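Putative alpha-L-fucosidase (Bacteroides thetaiotaomicron, PDB 4H41) is probably a glycoside hydrolase that removes alpha-L-fucose from host glycans in a gut bacterium. Local coordinates at residues B[28-34]-B[333-338]; B[143-147]-B[183-188]; B[174-178]-B[228-233]; B[217-223]-B[255-261]. One frame throughout, in Å; residues are numbered along the deposited sequence.

Interaction 1 of 4, residues B[28-34]-B[333-338]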
# COMPACT_ATOMS: atom_id res chain seq x y z
N LYS B 28 -14.99 17.65 23.16
CA LYS B 28 -13.86 16.76 23.40
C LYS B 28 -14.26 15.63 24.38
O LYS B 28 -15.27 15.73 25.08
CB LYS B 28 -12.65 17.53 23.92
CG LYS B 28 -12.85 18.05 25.35
CD LYS B 28 -11.94 19.21 25.70
CE LYS B 28 -12.20 19.64 27.14
NZ LYS B 28 -11.24 20.67 27.60
N ASN B 29 -13.47 14.58 24.40
CA ASN B 29 -13.66 13.39 25.26
C ASN B 29 -15.10 12.93 25.25
O ASN B 29 -15.67 12.65 26.30
CB ASN B 29 -13.21 13.69 26.72
CG ASN B 29 -13.17 12.43 27.56
OD1 ASN B 29 -12.98 11.32 27.03
ND2 ASN B 29 -13.40 12.56 28.85
N ASN B 30 -15.68 12.79 24.07
CA ASN B 30 -17.10 12.45 23.95
C ASN B 30 -17.30 11.11 23.28
O ASN B 30 -18.39 10.84 22.81
CB ASN B 30 -17.77 13.61 23.19
CG ASN B 30 -19.28 13.53 23.09
OD1 ASN B 30 -19.96 13.16 24.04
ND2 ASN B 30 -19.84 14.00 22.00
N GLY B 31 -16.30 10.24 23.36
CA GLY B 31 -16.37 8.88 22.85
C GLY B 31 -15.78 7.95 23.89
O GLY B 31 -15.13 8.36 24.84
N LEU B 32 -15.99 6.71 23.72
CA LEU B 32 -15.46 5.71 24.62
C LEU B 32 -13.98 5.56 24.32
O LEU B 32 -13.62 5.32 23.17
CB LEU B 32 -16.23 4.42 24.39
CG LEU B 32 -15.90 3.20 25.22
CD1 LEU B 32 -15.95 3.50 26.70
CD2 LEU B 32 -16.85 2.10 24.89
N LYS B 33 -13.13 5.67 25.33
CA LYS B 33 -11.69 5.53 25.10
C LYS B 33 -11.35 4.10 24.79
O LYS B 33 -11.93 3.18 25.42
CB LYS B 33 -10.90 5.99 26.31
CG LYS B 33 -11.03 7.49 26.58
CD LYS B 33 -10.33 7.89 27.90
CE LYS B 33 -10.68 9.29 28.36
NZ LYS B 33 -10.37 9.52 29.81
N ILE B 34 -10.31 3.91 23.97
CA ILE B 34 -9.78 2.57 23.64
C ILE B 34 -8.89 2.12 24.80
O ILE B 34 -7.92 2.80 25.14
CB ILE B 34 -9.02 2.60 22.28
CG1 ILE B 34 -10.05 2.77 21.14
CG2 ILE B 34 -8.24 1.30 22.06
CD1 ILE B 34 -9.47 3.21 19.87
N TYR B 333 -5.77 11.58 18.37
CA TYR B 333 -6.47 10.84 19.43
C TYR B 333 -6.15 11.44 20.79
O TYR B 333 -7.06 11.73 21.59
CB TYR B 333 -6.06 9.36 19.35
CG TYR B 333 -6.72 8.48 20.36
CD1 TYR B 333 -6.16 8.30 21.61
CD2 TYR B 333 -7.91 7.82 20.07
CE1 TYR B 333 -6.77 7.48 22.57
CE2 TYR B 333 -8.50 6.95 21.00
CZ TYR B 333 -7.94 6.81 22.25
OH TYR B 333 -8.56 6.04 23.19
N ARG B 334 -4.88 11.68 21.07
CA ARG B 334 -4.48 12.29 22.33
C ARG B 334 -5.03 13.68 22.50
O ARG B 334 -5.34 14.08 23.63
CB ARG B 334 -2.95 12.35 22.46
CG ARG B 334 -2.31 10.99 22.72
CD ARG B 334 -1.02 11.11 23.47
NE ARG B 334 -0.07 11.93 22.73
CZ ARG B 334 0.34 13.16 23.06
NH1 ARG B 334 -0.12 13.75 24.15
NH2 ARG B 334 1.23 13.78 22.31
N GLU B 335 -5.10 14.45 21.41
CA GLU B 335 -5.65 15.79 21.49
C GLU B 335 -7.15 15.78 21.85
O GLU B 335 -7.60 16.50 22.72
CB GLU B 335 -5.42 16.53 20.15
CG GLU B 335 -3.98 16.96 20.03
CD GLU B 335 -3.57 17.61 18.71
OE1 GLU B 335 -4.42 17.66 17.80
OE2 GLU B 335 -2.37 17.94 18.56
N TYR B 336 -7.91 14.92 21.21
CA TYR B 336 -9.36 14.79 21.45
C TYR B 336 -9.67 14.29 22.84
O TYR B 336 -10.64 14.77 23.43
CB TYR B 336 -9.95 13.85 20.39
CG TYR B 336 -11.41 13.54 20.55
CD1 TYR B 336 -12.40 14.42 20.11
CD2 TYR B 336 -11.83 12.36 21.16
CE1 TYR B 336 -13.75 14.12 20.26
CE2 TYR B 336 -13.18 12.07 21.34
CZ TYR B 336 -14.14 12.92 20.84
OH TYR B 336 -15.45 12.57 21.01
N PHE B 337 -8.84 13.39 23.39
CA PHE B 337 -9.03 12.81 24.70
C PHE B 337 -8.22 13.49 25.78
O PHE B 337 -8.28 13.05 26.92
CB PHE B 337 -8.72 11.32 24.66
CG PHE B 337 -9.87 10.54 24.05
CD1 PHE B 337 -11.11 10.51 24.68
CD2 PHE B 337 -9.68 9.78 22.92
CE1 PHE B 337 -12.17 9.76 24.15
CE2 PHE B 337 -10.75 9.06 22.36
CZ PHE B 337 -12.00 9.07 22.96
N GLU B 338 -7.49 14.55 25.45
CA GLU B 338 -6.67 15.34 26.36
C GLU B 338 -5.71 14.45 27.16
O GLU B 338 -5.59 14.57 28.37
CB GLU B 338 -7.57 16.20 27.28
CG GLU B 338 -8.33 17.22 26.47
CD GLU B 338 -8.98 18.28 27.33
OE1 GLU B 338 -9.69 17.92 28.28
OE2 GLU B 338 -8.77 19.48 27.05
O HOH W 1 -7.33 5.39 25.34

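Interaction 2 of 4, residues B[143-147]-B[183-188]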
# COMPACT_ATOMS: atom_id res chain seq x y z
N ILE B 143 -5.58 -25.38 24.23
CA ILE B 143 -6.02 -24.87 25.53
C ILE B 143 -5.32 -25.64 26.67
O ILE B 143 -4.80 -25.01 27.57
CB ILE B 143 -7.56 -24.92 25.65
CG1 ILE B 143 -8.21 -23.94 24.64
CG2 ILE B 143 -8.04 -24.60 27.10
CD1 ILE B 143 -9.74 -24.25 24.33
N ASP B 144 -5.31 -26.97 26.62
CA ASP B 144 -4.70 -27.80 27.67
C ASP B 144 -3.21 -27.48 27.87
O ASP B 144 -2.78 -27.19 28.99
CB ASP B 144 -4.87 -29.28 27.34
CG ASP B 144 -4.06 -30.19 28.26
OD1 ASP B 144 -4.32 -30.18 29.49
OD2 ASP B 144 -3.09 -30.84 27.76
N GLU B 145 -2.44 -27.43 26.79
CA GLU B 145 -0.98 -27.23 26.92
C GLU B 145 -0.65 -25.79 27.29
O GLU B 145 0.25 -25.55 28.09
CB GLU B 145 -0.22 -27.70 25.65
CG GLU B 145 -0.45 -26.87 24.42
CD GLU B 145 0.25 -27.31 23.15
OE1 GLU B 145 0.66 -28.49 23.04
OE2 GLU B 145 0.32 -26.47 22.23
N VAL B 146 -1.40 -24.83 26.77
CA VAL B 146 -1.18 -23.43 27.06
C VAL B 146 -1.49 -23.09 28.52
O VAL B 146 -0.77 -22.30 29.11
CB VAL B 146 -1.96 -22.57 26.04
CG1 VAL B 146 -2.24 -21.19 26.56
CG2 VAL B 146 -1.18 -22.53 24.72
N TRP B 147 -2.52 -23.66 29.11
CA TRP B 147 -2.77 -23.44 30.54
C TRP B 147 -1.59 -23.95 31.37
O TRP B 147 -1.11 -23.28 32.28
CB TRP B 147 -4.06 -24.11 31.04
CG TRP B 147 -4.34 -23.73 32.46
CD1 TRP B 147 -4.18 -24.51 33.57
CD2 TRP B 147 -4.60 -22.41 32.93
NE1 TRP B 147 -4.40 -23.77 34.71
CE2 TRP B 147 -4.67 -22.47 34.35
CE3 TRP B 147 -4.87 -21.18 32.30
CZ2 TRP B 147 -4.89 -21.34 35.13
CZ3 TRP B 147 -5.07 -20.06 33.09
CH2 TRP B 147 -5.12 -20.16 34.48
N GLN B 183 -14.23 -25.08 27.87
CA GLN B 183 -12.90 -25.61 28.19
C GLN B 183 -11.99 -24.52 28.74
O GLN B 183 -11.30 -24.73 29.72
CB GLN B 183 -12.25 -26.28 27.01
CG GLN B 183 -11.06 -27.14 27.44
CD GLN B 183 -10.28 -27.67 26.29
OE1 GLN B 183 -10.69 -27.52 25.14
NE2 GLN B 183 -9.09 -28.21 26.57
N CYS B 184 -12.02 -23.34 28.13
CA CYS B 184 -11.24 -22.20 28.63
C CYS B 184 -11.59 -21.88 30.08
O CYS B 184 -10.71 -21.69 30.93
CB CYS B 184 -11.49 -20.99 27.74
SG CYS B 184 -10.78 -21.15 26.09
N LYS B 185 -12.86 -21.78 30.37
CA LYS B 185 -13.31 -21.42 31.71
C LYS B 185 -13.00 -22.50 32.73
O LYS B 185 -12.54 -22.18 33.82
CB LYS B 185 -14.81 -21.12 31.72
CG LYS B 185 -15.09 -19.76 31.09
CD LYS B 185 -16.32 -19.12 31.58
CE LYS B 185 -16.40 -17.67 31.13
NZ LYS B 185 -15.69 -16.78 32.07
N ASP B 186 -13.25 -23.75 32.38
CA ASP B 186 -12.98 -24.88 33.28
C ASP B 186 -11.52 -24.99 33.64
O ASP B 186 -11.20 -25.12 34.82
CB ASP B 186 -13.42 -26.20 32.63
CG ASP B 186 -14.91 -26.46 32.62
OD1 ASP B 186 -15.65 -25.73 33.30
OD2 ASP B 186 -15.34 -27.41 31.93
N ILE B 187 -10.61 -24.92 32.63
CA ILE B 187 -9.20 -25.13 32.90
C ILE B 187 -8.60 -23.97 33.67
O ILE B 187 -7.62 -24.17 34.36
CB ILE B 187 -8.41 -25.41 31.58
CG1 ILE B 187 -7.16 -26.25 31.87
CG2 ILE B 187 -8.06 -24.10 30.81
CD1 ILE B 187 -6.53 -26.77 30.70
N SER B 188 -9.13 -22.76 33.50
CA SER B 188 -8.53 -21.56 34.10
C SER B 188 -9.27 -21.06 35.32
O SER B 188 -8.97 -19.97 35.81
CB SER B 188 -8.46 -20.45 33.06
OG SER B 188 -9.75 -19.96 32.73

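Interaction 3 of 4, residues B[174-178]-B[228-233]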
# COMPACT_ATOMS: atom_id res chain seq x y z
N ILE B 174 -22.48 -22.14 17.21
CA ILE B 174 -22.99 -22.13 18.59
C ILE B 174 -22.32 -23.27 19.39
O ILE B 174 -21.81 -23.04 20.48
CB ILE B 174 -24.54 -22.19 18.65
CG1 ILE B 174 -25.15 -20.87 18.16
CG2 ILE B 174 -25.02 -22.48 20.08
CD1 ILE B 174 -26.67 -20.92 17.89
N ASP B 175 -22.23 -24.44 18.79
CA ASP B 175 -21.60 -25.60 19.42
C ASP B 175 -20.11 -25.36 19.63
O ASP B 175 -19.56 -25.73 20.66
CB ASP B 175 -21.85 -26.88 18.60
CG ASP B 175 -23.32 -27.31 18.71
OD1 ASP B 175 -23.86 -27.33 19.86
OD2 ASP B 175 -23.91 -27.68 17.70
N ALA B 176 -19.47 -24.70 18.66
CA ALA B 176 -18.04 -24.42 18.75
C ALA B 176 -17.74 -23.45 19.86
O ALA B 176 -16.83 -23.68 20.64
CB ALA B 176 -17.51 -23.88 17.43
N PHE B 177 -18.47 -22.34 19.91
CA PHE B 177 -18.28 -21.33 20.95
C PHE B 177 -18.56 -21.91 22.32
O PHE B 177 -17.82 -21.63 23.26
CB PHE B 177 -19.20 -20.11 20.69
CG PHE B 177 -18.88 -19.24 19.49
CD1 PHE B 177 -17.57 -19.03 19.09
CD2 PHE B 177 -19.89 -18.56 18.83
CE1 PHE B 177 -17.29 -18.22 17.99
CE2 PHE B 177 -19.59 -17.70 17.78
CZ PHE B 177 -18.31 -17.56 17.35
N ARG B 178 -19.59 -22.74 22.43
CA ARG B 178 -19.93 -23.39 23.72
C ARG B 178 -18.80 -24.30 24.18
O ARG B 178 -18.42 -24.24 25.34
CB ARG B 178 -21.21 -24.19 23.60
CG ARG B 178 -22.44 -23.32 23.59
CD ARG B 178 -23.65 -24.15 23.22
NE ARG B 178 -23.96 -25.14 24.25
CZ ARG B 178 -24.79 -24.96 25.28
NH1 ARG B 178 -25.42 -23.80 25.45
NH2 ARG B 178 -25.00 -25.95 26.15
N GLU B 228 -30.32 -15.73 18.79
CA GLU B 228 -30.13 -17.17 18.88
C GLU B 228 -28.71 -17.54 19.30
O GLU B 228 -28.52 -18.46 20.09
CB GLU B 228 -30.42 -17.85 17.53
CG GLU B 228 -31.88 -17.78 17.14
CD GLU B 228 -32.27 -18.64 15.95
OE1 GLU B 228 -32.10 -19.88 16.04
OE2 GLU B 228 -32.80 -18.09 14.96
N ILE B 229 -27.72 -16.84 18.76
CA ILE B 229 -26.32 -17.15 19.09
C ILE B 229 -26.07 -16.83 20.55
O ILE B 229 -25.58 -17.70 21.26
CB ILE B 229 -25.33 -16.42 18.14
CG1 ILE B 229 -25.46 -17.01 16.74
CG2 ILE B 229 -23.91 -16.56 18.64
CD1 ILE B 229 -25.02 -16.06 15.67
N PHE B 230 -26.43 -15.62 20.99
CA PHE B 230 -26.20 -15.23 22.39
C PHE B 230 -26.96 -16.13 23.36
O PHE B 230 -26.36 -16.53 24.35
CB PHE B 230 -26.49 -13.78 22.63
CG PHE B 230 -25.56 -12.81 21.94
CD1 PHE B 230 -24.21 -13.12 21.74
CD2 PHE B 230 -26.03 -11.62 21.47
CE1 PHE B 230 -23.37 -12.21 21.10
CE2 PHE B 230 -25.19 -10.73 20.80
CZ PHE B 230 -23.86 -11.02 20.67
N ASP B 231 -28.17 -16.58 23.01
CA ASP B 231 -28.92 -17.54 23.83
C ASP B 231 -28.11 -18.82 24.05
O ASP B 231 -28.11 -19.36 25.16
CB ASP B 231 -30.27 -17.87 23.17
CG ASP B 231 -31.14 -18.76 24.04
OD1 ASP B 231 -31.39 -18.41 25.20
OD2 ASP B 231 -31.44 -19.88 23.61
N GLY B 232 -27.43 -19.29 23.01
CA GLY B 232 -26.63 -20.50 23.08
C GLY B 232 -25.27 -20.38 23.74
O GLY B 232 -24.79 -21.36 24.31
N ILE B 233 -24.65 -19.20 23.74
CA ILE B 233 -23.25 -19.08 24.21
C ILE B 233 -23.02 -18.25 25.45
O ILE B 233 -21.90 -18.27 25.96
CB ILE B 233 -22.36 -18.51 23.06
CG1 ILE B 233 -22.58 -16.98 22.81
CG2 ILE B 233 -22.57 -19.30 21.77
CD1 ILE B 233 -21.62 -16.31 21.84

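Interaction 4 of 4, residues B[217-223]-B[255-261]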
# COMPACT_ATOMS: atom_id res chain seq x y z
N VAL B 217 -27.14 -6.94 5.64
CA VAL B 217 -28.12 -7.47 6.57
C VAL B 217 -28.97 -6.34 7.18
O VAL B 217 -28.46 -5.26 7.48
CB VAL B 217 -27.42 -8.32 7.67
CG1 VAL B 217 -26.62 -7.45 8.65
CG2 VAL B 217 -28.44 -9.20 8.42
N SER B 218 -30.25 -6.61 7.38
CA SER B 218 -31.12 -5.63 8.07
C SER B 218 -30.84 -5.70 9.56
O SER B 218 -30.35 -6.73 10.07
CB SER B 218 -32.58 -5.95 7.79
OG SER B 218 -32.95 -7.15 8.45
N VAL B 219 -31.16 -4.64 10.28
CA VAL B 219 -31.03 -4.65 11.74
C VAL B 219 -31.88 -5.77 12.33
O VAL B 219 -31.45 -6.45 13.25
CB VAL B 219 -31.47 -3.28 12.34
CG1 VAL B 219 -31.58 -3.37 13.85
CG2 VAL B 219 -30.50 -2.19 11.96
N GLN B 220 -33.10 -5.97 11.77
CA GLN B 220 -34.05 -6.97 12.25
C GLN B 220 -33.50 -8.39 12.10
O GLN B 220 -33.62 -9.18 13.04
CB GLN B 220 -35.40 -6.85 11.51
CG GLN B 220 -36.09 -5.49 11.74
CD GLN B 220 -35.79 -4.39 10.72
OE1 GLN B 220 -34.66 -4.20 10.23
NE2 GLN B 220 -36.80 -3.56 10.43
N GLN B 221 -32.92 -8.71 10.95
CA GLN B 221 -32.36 -10.06 10.71
C GLN B 221 -31.10 -10.28 11.54
O GLN B 221 -30.90 -11.37 12.07
CB GLN B 221 -32.08 -10.27 9.22
CG GLN B 221 -31.78 -11.72 8.83
CD GLN B 221 -32.88 -12.70 9.16
OE1 GLN B 221 -34.08 -12.38 9.17
NE2 GLN B 221 -32.50 -13.92 9.49
N HIS B 222 -30.27 -9.27 11.68
CA HIS B 222 -29.08 -9.33 12.52
C HIS B 222 -29.49 -9.64 13.96
O HIS B 222 -28.95 -10.53 14.56
CB HIS B 222 -28.32 -8.01 12.44
CG HIS B 222 -27.18 -7.88 13.40
ND1 HIS B 222 -25.91 -8.33 13.07
CD2 HIS B 222 -27.15 -7.31 14.62
CE1 HIS B 222 -25.15 -8.04 14.11
NE2 HIS B 222 -25.86 -7.43 15.08
N GLU B 223 -30.53 -8.94 14.47
CA GLU B 223 -30.98 -9.17 15.85
C GLU B 223 -31.52 -10.59 16.00
O GLU B 223 -31.30 -11.25 17.02
CB GLU B 223 -32.04 -8.15 16.25
CG GLU B 223 -32.54 -8.34 17.67
CD GLU B 223 -33.54 -7.30 18.13
OE1 GLU B 223 -33.81 -6.35 17.36
OE2 GLU B 223 -34.12 -7.47 19.23
N PHE B 255 -27.32 -0.21 14.86
CA PHE B 255 -26.73 -1.50 15.20
C PHE B 255 -26.21 -1.52 16.63
O PHE B 255 -26.34 -2.55 17.30
CB PHE B 255 -25.60 -1.87 14.21
CG PHE B 255 -26.15 -2.48 12.94
CD1 PHE B 255 -26.48 -3.82 12.88
CD2 PHE B 255 -26.38 -1.70 11.82
CE1 PHE B 255 -27.04 -4.37 11.73
CE2 PHE B 255 -26.92 -2.25 10.65
CZ PHE B 255 -27.25 -3.58 10.62
N PHE B 256 -25.60 -0.44 17.12
CA PHE B 256 -25.12 -0.46 18.49
C PHE B 256 -26.25 -0.57 19.50
O PHE B 256 -26.08 -1.23 20.53
CB PHE B 256 -24.25 0.76 18.79
CG PHE B 256 -22.86 0.78 18.16
CD1 PHE B 256 -22.46 -0.20 17.26
CD2 PHE B 256 -21.98 1.80 18.44
CE1 PHE B 256 -21.17 -0.18 16.72
CE2 PHE B 256 -20.69 1.80 17.92
CZ PHE B 256 -20.30 0.82 17.04
N THR B 257 -27.40 0.04 19.22
CA THR B 257 -28.56 -0.05 20.10
C THR B 257 -29.03 -1.51 20.19
O THR B 257 -29.26 -2.03 21.29
CB THR B 257 -29.69 0.87 19.64
OG1 THR B 257 -29.22 2.22 19.71
CG2 THR B 257 -30.93 0.72 20.51
N VAL B 258 -29.09 -2.20 19.05
CA VAL B 258 -29.48 -3.60 19.04
C VAL B 258 -28.43 -4.49 19.72
O VAL B 258 -28.81 -5.36 20.49
CB VAL B 258 -29.74 -4.06 17.59
CG1 VAL B 258 -29.58 -5.55 17.46
CG2 VAL B 258 -31.12 -3.61 17.12
N ASN B 259 -27.15 -4.30 19.45
CA ASN B 259 -26.10 -5.11 20.04
C ASN B 259 -26.07 -4.93 21.59
O ASN B 259 -25.91 -5.91 22.31
CB ASN B 259 -24.75 -4.82 19.40
CG ASN B 259 -24.66 -5.34 18.00
OD1 ASN B 259 -25.49 -6.15 17.57
ND2 ASN B 259 -23.65 -4.91 17.27
N LYS B 260 -26.39 -3.75 22.07
CA LYS B 260 -26.42 -3.47 23.51
C LYS B 260 -27.66 -4.11 24.14
O LYS B 260 -27.58 -4.74 25.21
CB LYS B 260 -26.35 -1.95 23.75
CG LYS B 260 -26.51 -1.52 25.19
CD LYS B 260 -25.45 -1.96 26.12
CE LYS B 260 -25.72 -1.33 27.48
NZ LYS B 260 -25.41 -2.24 28.58
N LYS B 261 -28.78 -4.04 23.45
CA LYS B 261 -30.04 -4.67 23.88
C LYS B 261 -29.86 -6.20 24.05
O LYS B 261 -30.29 -6.79 25.05
CB LYS B 261 -31.13 -4.39 22.84
CG LYS B 261 -32.49 -5.02 23.21
CD LYS B 261 -33.62 -4.52 22.34
CE LYS B 261 -33.41 -4.72 20.87
NZ LYS B 261 -34.69 -4.63 20.10

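Interaction 1 of 4, residues B[28-34]-B[333-338]
Three backbone N-H groups of residues 28-34 are bonded to residues 333-338, and together they pin the loop against the end of the helix. Asn-29 N donates to Tyr-336 O at 3.0 Å, coming in tilted from the carbonyl plane. The same N-H group lies over one face of the Tyr-336 ring, whose hydroxyl OH accepts from Asn-30 N at 3.1 Å through a bent bond (136°). Further along, Ile-34 N reaches Tyr-333 OH at 2.9 Å in a straighter bond, and a water that accepts from this hydroxyl and donates to Ile-34 O closes a small polar ring. With an alanine in place of Tyr-336, the N-H of Asn-30 would probably be left without its acceptor and a gap would open beneath the chain at Asn-29.

The charged contact is a salt bridge, with Lys-28 NZ 2.8 Å from Glu-338 OE2 and above the carboxylate plane; the lysine chain, extended beyond CG, carries the amine there.

Aromatic packing centres on Phe-337. Lys-33 CG lies over one face of its ring, 3.8 Å from the centroid, in a CH-pi contact, while Tyr-336 CD2 sits over the opposite face. Asn-29 OD1 and Gly-31 O meet the ring at its edge, OD1 only 3.1 Å from CD1.

Glu-338, with positive phi, forms a Schellman motif with the last turn of the helix. The whole contact joins the loop entering strand 34-39 to the last helix, 324-337, so that the two ends of a closed TIM barrel meet.

Interaction 2 of 4, residues B[143-147]-B[183-188]
Trp-147 reaches residues 183-188 because its CG stands anti to the backbone N (chi1 -174°), which carries the indole across to the end of the neighbouring helix. Ile-187 has CG1 anti to its own N (chi1 -153°), sending CD1 to within 3.6 Å of Trp-147 CB, and the two side chains pass one another in opposite senses.

The indole lies with one face on the helix end. Ser-188 CA stands almost straight above the six-membered ring, 3.7 Å from its centroid and 10° off the normal, in a CH-pi contact, with Ser-188 CB close to CZ3. Ile-187 O is over the same face, nearer the pyrrole part, and although Trp-147 NE1 lies 3.3 Å from it, the angle is too poor for a hydrogen bond. A leucine in place of Trp-147 would probably leave Ser-188 and the carbonyl of Ile-187 without the flat surface that covers them.

One turn earlier Ile-143 fills the space between the helices: its CG2 touches Ile-187 CG2, and its CD1 packs 3.7 Å from Cys-184 SG. Gln-183 slants across this isoleucine, its OE1 near CD1 and its NE2 bonded to Lys-140 O. Cys-184 O accepts from Ser-188 OG (2.7 Å) and from Ser-188 N, the two donors coming from opposite faces of its plane.

The segments 143-147 and 183-187, on neighbouring outer helices of the TIM barrel, run in the same general direction, their axes 10.4 Å apart. Beneath them Trp-160 of strand 157-162 touches Trp-147, Cys-184 and Ile-187 and bonds to Ser-188 OG.

Interaction 3 of 4, residues B[174-178]-B[228-233]
Ile-174 lies across Ile-229 where two outer helices of the TIM barrel, 173-187 and 219-233, meet. The short helical segments run in roughly the same sense, crossing at -34° with their axes 9.2 Å apart, and Gly-232 lies at the point of close approach.

The two isoleucines cross at a slant, Ile-174 CG1 being 4.1 Å from Ile-229 CG1, while Ile-174 CD1 extends to the backbone carbonyl of Glu-228. The other branch, CG2, points at the glycine and comes to 3.9 Å from Gly-232 CA. Having no side chain, Gly-232 leaves this methyl room to come so near, which is consistent with the close approach of the two helices.

Phe-177 and Ile-233 are related differently: their side chains lie next to one another and point the same way. Ile-233 CG2 packs 3.6 Å from Phe-177 CB and sits near the plane of the phenyl ring, at its edge, where Ile-229 CG2 also approaches, more loosely. The ring is thus met by methyl groups along its rim. Phe-177 and Ile-233 both continue inward to Ile-195 of strand 193-195, which links the helix pair to the barrel wall.

On the outer flank Arg-178 turns back toward the glycine. Its chain bends at chi3 (66°), which brings CG and CD alongside Gly-232 O and swings the guanidinium round to the same oxygen. There NH1 donates to Gly-232 O at 2.8 Å, in the carbonyl plane on a lone pair, with the oxygen close to the guanidinium plane and the N-H...O angle 155°.

Interaction 4 of 4, residues B[217-223]-B[255-261]
Helix-to-helix packing with a buried aromatic and polar side and a charged outer side joins residues 217-223 to 255-261, at the start of helix 219-233 and along helix 252-266. Phe-255 occupies the groove beside the first turn. Val-219 CG2 lies over one face of its ring, 3.9 Å from the centroid, in a CH-pi contact, and Val-217 O comes up to its edge. The same phenyl turns its edge to the face of His-222 in a T-shaped pair, with centroids 5.3 Å apart and planes at 82°.

His-222 has a second tie. Its CG stands anti to the backbone N (chi1 172°), which aims NE2 at the neighbouring helix, where it donates to Asn-259 OD1 at 2.8 Å. The oxygen is in the ring plane and is met on a lone pair, so this bond and the phenyl edge together fix the rotation of the imidazole. Trp-226 and Phe-242 also touch it.

These are consecutive outer helices of a TIM barrel, separated in the chain by strand 239-243; their segments run nearly parallel, 21° apart, with axes at 10.4 Å. Ser-218 is the N-cap of the first, its OG accepting from Gln-221 N at 2.9 Å.

Val-258 wedges between Val-219 and Glu-223, its CG2 tightly packed at 3.3 Å from Val-219 CG1 and its CG1 against Glu-223 CB. Beyond it the extended Glu-223 chain meets Lys-261 at about a right angle in a salt bridge: NZ reaches OE2 at 3.0 Å from the syn side, well out of the carboxylate plane, and makes a weaker bond to OE1.

In the fold
From the N terminus, residues 28-34 open interaction 1, which closes only at 333-338; interactions 2, 3 and 4 are all nested within this long loop. Interaction 2 begins on helix 136-151, and helix 173-187 then opens interaction 3 before closing interaction 2, so the two cross. Helix 219-233 in turn opens interaction 4 at its start and closes interaction 3 at its end, and these cross as well. Interaction 2 precedes interaction 4 in series. The three helix pairs therefore link four successive helices round the barrel, while interaction 1 ties the loop before the first strand to the last helix. Interactions 1 and 2 lie on opposite sides of the chain's centre, their centres 36 Å apart.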